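Local structure of cysteine desulfurase (Thermococcus onnurineus, 5B89) at residues F349-L363 and T405-L417. The protein probably catalyses the pyridoxal-phosphate-dependent removal of sulfur from L-cysteine, passing it to a sulfur carrier and releasing L-alanine. Sequence-based numbering, arbitrary orientation.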
loop_
_atom_site.group_PDB
_atom_site.type_symbol
_atom_site.label_atom_id
_atom_site.label_comp_id
_atom_site.label_asym_id
_atom_site.label_seq_id
_atom_site.Cartn_x
_atom_site.Cartn_y
_atom_site.Cartn_z
ATOM N N PHE B 349 9.756 -22.286 19.933
ATOM C CA PHE B 349 9.834 -23.463 20.763
ATOM C C PHE B 349 8.687 -24.402 20.453
ATOM O O PHE B 349 7.809 -24.101 19.701
ATOM C CB PHE B 349 9.815 -23.095 22.261
ATOM C CG PHE B 349 8.581 -22.366 22.715
ATOM C CD1 PHE B 349 8.468 -21.035 22.531
ATOM C CD2 PHE B 349 7.575 -23.015 23.396
ATOM C CE1 PHE B 349 7.358 -20.361 22.931
ATOM C CE2 PHE B 349 6.460 -22.346 23.808
ATOM C CZ PHE B 349 6.349 -21.014 23.585
ATOM N N ASN B 350 8.769 -25.571 21.071
ATOM C CA ASN B 350 7.712 -26.561 20.971
ATOM C C ASN B 350 7.598 -27.326 22.282
ATOM O O ASN B 350 8.520 -27.462 22.988
ATOM C CB ASN B 350 7.926 -27.580 19.848
ATOM C CG ASN B 350 7.317 -27.158 18.537
ATOM O OD1 ASN B 350 6.195 -26.790 18.456
ATOM N ND2 ASN B 350 8.086 -27.249 17.513
ATOM N N VAL B 351 6.409 -27.805 22.542
ATOM C CA VAL B 351 6.158 -28.650 23.704
ATOM C C VAL B 351 5.937 -30.073 23.198
ATOM O O VAL B 351 5.049 -30.290 22.454
ATOM C CB VAL B 351 4.948 -28.200 24.525
ATOM C CG1 VAL B 351 4.748 -29.153 25.698
ATOM C CG2 VAL B 351 5.137 -26.786 25.030
ATOM N N PRO B 352 6.801 -30.999 23.588
ATOM C CA PRO B 352 6.688 -32.413 23.099
ATOM C C PRO B 352 5.334 -32.984 23.427
ATOM O O PRO B 352 4.833 -32.767 24.537
ATOM C CB PRO B 352 7.768 -33.114 23.870
ATOM C CG PRO B 352 8.773 -32.080 24.159
ATOM C CD PRO B 352 7.934 -30.836 24.504
ATOM N N GLY B 353 4.681 -33.567 22.429
ATOM C CA GLY B 353 3.319 -34.054 22.622
ATOM C C GLY B 353 2.148 -33.177 22.262
ATOM O O GLY B 353 1.030 -33.659 22.218
ATOM N N LEU B 354 2.389 -31.888 21.978
ATOM C CA LEU B 354 1.368 -30.909 21.750
ATOM C C LEU B 354 1.631 -30.128 20.458
ATOM O O LEU B 354 2.740 -29.697 20.216
ATOM C CB LEU B 354 1.349 -29.890 22.900
ATOM C CG LEU B 354 0.798 -30.355 24.229
ATOM C CD1 LEU B 354 0.688 -29.097 25.102
ATOM C CD2 LEU B 354 -0.573 -31.003 24.093
ATOM N N HIS B 355 0.604 -29.990 19.682
ATOM C CA HIS B 355 0.657 -29.244 18.475
ATOM C C HIS B 355 0.905 -27.770 18.908
ATOM O O HIS B 355 0.334 -27.318 19.885
ATOM C CB HIS B 355 -0.632 -29.406 17.732
ATOM C CG HIS B 355 -0.580 -28.894 16.321
ATOM N ND1 HIS B 355 -0.620 -27.542 16.018
ATOM C CD2 HIS B 355 -0.415 -29.540 15.142
ATOM C CE1 HIS B 355 -0.540 -27.378 14.711
ATOM N NE2 HIS B 355 -0.412 -28.576 14.157
ATOM N N PRO B 356 1.741 -27.022 18.117
ATOM C CA PRO B 356 1.898 -25.587 18.461
ATOM C C PRO B 356 0.610 -24.761 18.569
ATOM O O PRO B 356 0.564 -23.875 19.428
ATOM C CB PRO B 356 2.690 -25.035 17.256
ATOM C CG PRO B 356 3.324 -26.210 16.614
ATOM C CD PRO B 356 2.602 -27.436 17.009
ATOM N N HIS B 357 -0.416 -25.007 17.767
ATOM C CA HIS B 357 -1.656 -24.246 17.858
ATOM C C HIS B 357 -2.314 -24.492 19.208
ATOM O O HIS B 357 -2.927 -23.585 19.757
ATOM C CB HIS B 357 -2.669 -24.543 16.758
ATOM C CG HIS B 357 -2.221 -24.136 15.380
ATOM N ND1 HIS B 357 -1.393 -23.042 15.141
ATOM C CD2 HIS B 357 -2.542 -24.640 14.163
ATOM C CE1 HIS B 357 -1.175 -22.931 13.835
ATOM N NE2 HIS B 357 -1.877 -23.871 13.218
ATOM N N ASP B 358 -2.138 -25.703 19.747
ATOM C CA ASP B 358 -2.820 -25.977 21.032
ATOM C C ASP B 358 -2.072 -25.264 22.172
ATOM O O ASP B 358 -2.681 -24.711 23.088
ATOM C CB ASP B 358 -2.779 -27.483 21.252
ATOM C CG ASP B 358 -3.747 -28.220 20.405
ATOM O OD1 ASP B 358 -4.838 -27.704 20.096
ATOM O OD2 ASP B 358 -3.402 -29.350 20.011
ATOM N N VAL B 359 -0.736 -25.214 22.120
ATOM C CA VAL B 359 0.032 -24.394 23.035
ATOM C C VAL B 359 -0.360 -22.921 23.006
ATOM O O VAL B 359 -0.512 -22.218 24.043
ATOM C CB VAL B 359 1.563 -24.565 22.817
ATOM C CG1 VAL B 359 2.320 -23.695 23.766
ATOM C CG2 VAL B 359 1.941 -26.053 22.893
ATOM N N ALA B 360 -0.479 -22.405 21.774
ATOM C CA ALA B 360 -0.859 -21.057 21.603
ATOM C C ALA B 360 -2.237 -20.708 22.163
ATOM O O ALA B 360 -2.441 -19.597 22.681
ATOM C CB ALA B 360 -0.768 -20.639 20.117
ATOM N N ALA B 361 -3.162 -21.645 22.029
ATOM C CA ALA B 361 -4.513 -21.473 22.576
ATOM C C ALA B 361 -4.509 -21.467 24.108
ATOM O O ALA B 361 -5.160 -20.618 24.672
ATOM C CB ALA B 361 -5.412 -22.575 22.085
ATOM N N ILE B 362 -3.671 -22.330 24.729
ATOM C CA ILE B 362 -3.541 -22.279 26.196
ATOM C C ILE B 362 -2.977 -20.960 26.689
ATOM O O ILE B 362 -3.425 -20.309 27.622
ATOM C CB ILE B 362 -2.788 -23.475 26.719
ATOM C CG1 ILE B 362 -3.593 -24.738 26.521
ATOM C CG2 ILE B 362 -2.426 -23.310 28.204
ATOM C CD1 ILE B 362 -2.720 -25.933 26.520
ATOM N N LEU B 363 -1.982 -20.437 25.937
ATOM C CA LEU B 363 -1.436 -19.184 26.252
ATOM C C LEU B 363 -2.425 -18.058 26.123
ATOM O O LEU B 363 -2.488 -17.159 26.980
ATOM C CB LEU B 363 -0.116 -18.913 25.460
ATOM C CG LEU B 363 1.066 -19.810 25.937
ATOM C CD1 LEU B 363 2.223 -19.927 24.945
ATOM C CD2 LEU B 363 1.601 -19.324 27.278
ATOM N N THR B 405 5.564 -14.368 34.075
ATOM C CA THR B 405 4.204 -14.831 33.998
ATOM C C THR B 405 4.089 -15.953 32.958
ATOM O O THR B 405 3.533 -16.932 33.190
ATOM C CB THR B 405 3.258 -13.672 33.684
ATOM O OG1 THR B 405 3.382 -12.727 34.702
ATOM C CG2 THR B 405 1.806 -14.114 33.543
ATOM N N PHE B 406 4.690 -15.738 31.789
ATOM C CA PHE B 406 4.716 -16.683 30.721
ATOM C C PHE B 406 5.360 -17.987 31.187
ATOM O O PHE B 406 4.848 -19.000 30.931
ATOM C CB PHE B 406 5.489 -16.081 29.499
ATOM C CG PHE B 406 5.981 -17.073 28.512
ATOM C CD1 PHE B 406 5.190 -17.498 27.524
ATOM C CD2 PHE B 406 7.263 -17.540 28.555
ATOM C CE1 PHE B 406 5.624 -18.412 26.605
ATOM C CE2 PHE B 406 7.705 -18.456 27.639
ATOM C CZ PHE B 406 6.876 -18.895 26.668
ATOM N N LEU B 407 6.500 -17.887 31.848
ATOM C CA LEU B 407 7.206 -19.106 32.312
ATOM C C LEU B 407 6.361 -19.908 33.358
ATOM O O LEU B 407 6.345 -21.107 33.322
ATOM C CB LEU B 407 8.555 -18.762 32.867
ATOM C CG LEU B 407 9.644 -18.330 31.802
ATOM C CD1 LEU B 407 10.871 -17.927 32.506
ATOM C CD2 LEU B 407 9.906 -19.455 30.832
ATOM N N GLY B 408 5.633 -19.163 34.138
ATOM C CA GLY B 408 4.696 -19.784 35.079
ATOM C C GLY B 408 3.566 -20.497 34.426
ATOM O O GLY B 408 3.203 -21.629 34.783
ATOM N N VAL B 409 3.019 -19.911 33.319
ATOM C CA VAL B 409 2.044 -20.604 32.575
ATOM C C VAL B 409 2.551 -21.825 31.791
ATOM O O VAL B 409 1.947 -22.860 31.762
ATOM C CB VAL B 409 1.253 -19.637 31.583
ATOM C CG1 VAL B 409 0.280 -20.365 30.676
ATOM C CG2 VAL B 409 0.659 -18.523 32.337
ATOM N N MET B 410 3.761 -21.720 31.220
ATOM C CA MET B 410 4.405 -22.829 30.584
ATOM C C MET B 410 4.682 -24.003 31.568
ATOM O O MET B 410 4.538 -25.153 31.183
ATOM C CB MET B 410 5.711 -22.434 29.902
ATOM C CG MET B 410 5.525 -21.601 28.638
ATOM S SD MET B 410 4.552 -22.354 27.369
ATOM C CE MET B 410 5.437 -23.840 27.010
ATOM N N GLU B 411 5.010 -23.616 32.790
ATOM C CA GLU B 411 5.296 -24.634 33.830
ATOM C C GLU B 411 4.023 -25.434 34.153
ATOM O O GLU B 411 4.061 -26.633 34.148
ATOM C CB GLU B 411 5.888 -23.929 35.021
ATOM C CG GLU B 411 6.239 -24.877 36.179
ATOM C CD GLU B 411 6.887 -24.185 37.345
ATOM O OE1 GLU B 411 7.637 -23.156 37.174
ATOM O OE2 GLU B 411 6.633 -24.688 38.497
ATOM N N GLU B 412 2.904 -24.723 34.317
ATOM C CA GLU B 412 1.641 -25.355 34.561
ATOM C C GLU B 412 1.243 -26.226 33.370
ATOM O O GLU B 412 0.868 -27.414 33.572
ATOM C CB GLU B 412 0.653 -24.260 34.891
ATOM C CG GLU B 412 -0.842 -24.542 35.105
ATOM C CD GLU B 412 -1.592 -23.265 35.617
ATOM O OE1 GLU B 412 -1.071 -22.125 35.412
ATOM O OE2 GLU B 412 -2.687 -23.391 36.232
ATOM N N LEU B 413 1.446 -25.760 32.128
ATOM C CA LEU B 413 1.152 -26.551 30.999
ATOM C C LEU B 413 1.919 -27.828 30.958
ATOM O O LEU B 413 1.359 -28.840 30.686
ATOM C CB LEU B 413 1.395 -25.712 29.729
ATOM C CG LEU B 413 1.075 -26.250 28.371
ATOM C CD1 LEU B 413 1.142 -25.052 27.436
ATOM C CD2 LEU B 413 2.023 -27.270 27.872
ATOM N N VAL B 414 3.212 -27.745 31.103
ATOM C CA VAL B 414 4.093 -28.909 31.026
ATOM C C VAL B 414 3.750 -29.920 32.145
ATOM O O VAL B 414 3.594 -31.088 31.886
ATOM C CB VAL B 414 5.559 -28.435 31.049
ATOM C CG1 VAL B 414 6.548 -29.569 31.233
ATOM C CG2 VAL B 414 5.854 -27.685 29.720
ATOM N N LYS B 415 3.601 -29.416 33.371
ATOM C CA LYS B 415 3.149 -30.328 34.488
ATOM C C LYS B 415 1.796 -30.961 34.265
ATOM O O LYS B 415 1.522 -32.044 34.742
ATOM C CB LYS B 415 3.158 -29.484 35.776
ATOM C CG LYS B 415 4.559 -29.160 36.243
ATOM C CD LYS B 415 4.570 -28.168 37.380
ATOM C CE LYS B 415 5.981 -28.118 37.930
ATOM N NZ LYS B 415 6.338 -27.261 39.123
ATOM N N GLY B 416 0.914 -30.289 33.559
ATOM C CA GLY B 416 -0.373 -30.855 33.217
ATOM C C GLY B 416 -0.435 -31.882 32.103
ATOM O O GLY B 416 -1.527 -32.356 31.837
ATOM N N LEU B 417 0.676 -32.233 31.443
ATOM C CA LEU B 417 0.593 -33.076 30.219
ATOM C C LEU B 417 0.065 -34.501 30.488
ATOM O O LEU B 417 0.796 -35.330 30.999
ATOM C CB LEU B 417 1.928 -33.105 29.468
ATOM C CG LEU B 417 2.249 -31.800 28.710
ATOM C CD1 LEU B 417 3.737 -31.734 28.351
ATOM C CD2 LEU B 417 1.431 -31.644 27.454
#
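F349 and F406 approach each other from opposite directions: F349 CZ lies at the edge of the F406 ring, near its plane, 3.8 Å from F406 CZ. The rings meet obliquely, planes at 76°. One face of F406 is covered by M410 CG of the next helical turn, offset toward the rim, while L363 CD2 reaches the ring obliquely. The M410 chain bends at both chi2 and chi3, which carries its tip to F349: M410 CE lies 3.7 Å from F349 CE2, and M410 SD makes an oblique Met-aromatic contact with that ring. The same methyl also meets V351 CG2 at 3.6 Å. An alanine in place of F349 would probably leave a gap beside F406 CZ and M410 CE, which both lean on this ring.

Farther along, L413 divides its two methyls: L413 CD2 packs 3.6 Å from L354 CD1, whereas L413 CD1 turns to I362 CG2 (4.0 Å) and V359. L417 CD2, 3.5 Å from L354 CG, extends this apolar seam to the exposed end of the contact. The turn 351-354, type II, presents V351 and L354 to the second helix.

The axes of helix segments 356-363 and 405-415 come within 10.9 Å, their N-to-C directions at 124°. This is helix packing in the C-terminal small domain of a fold-type I PLP enzyme, away from the active site: the F349 side chain is about 14 Å from the bound alanine. F349 ends strand 346-349, outermost in its sheet within this chain, pairing with V390. V359 and L363 rest on strands 389-393 and 368-373 respectively, while helix 309-329 reaches F349 through L327 and F406 through T323.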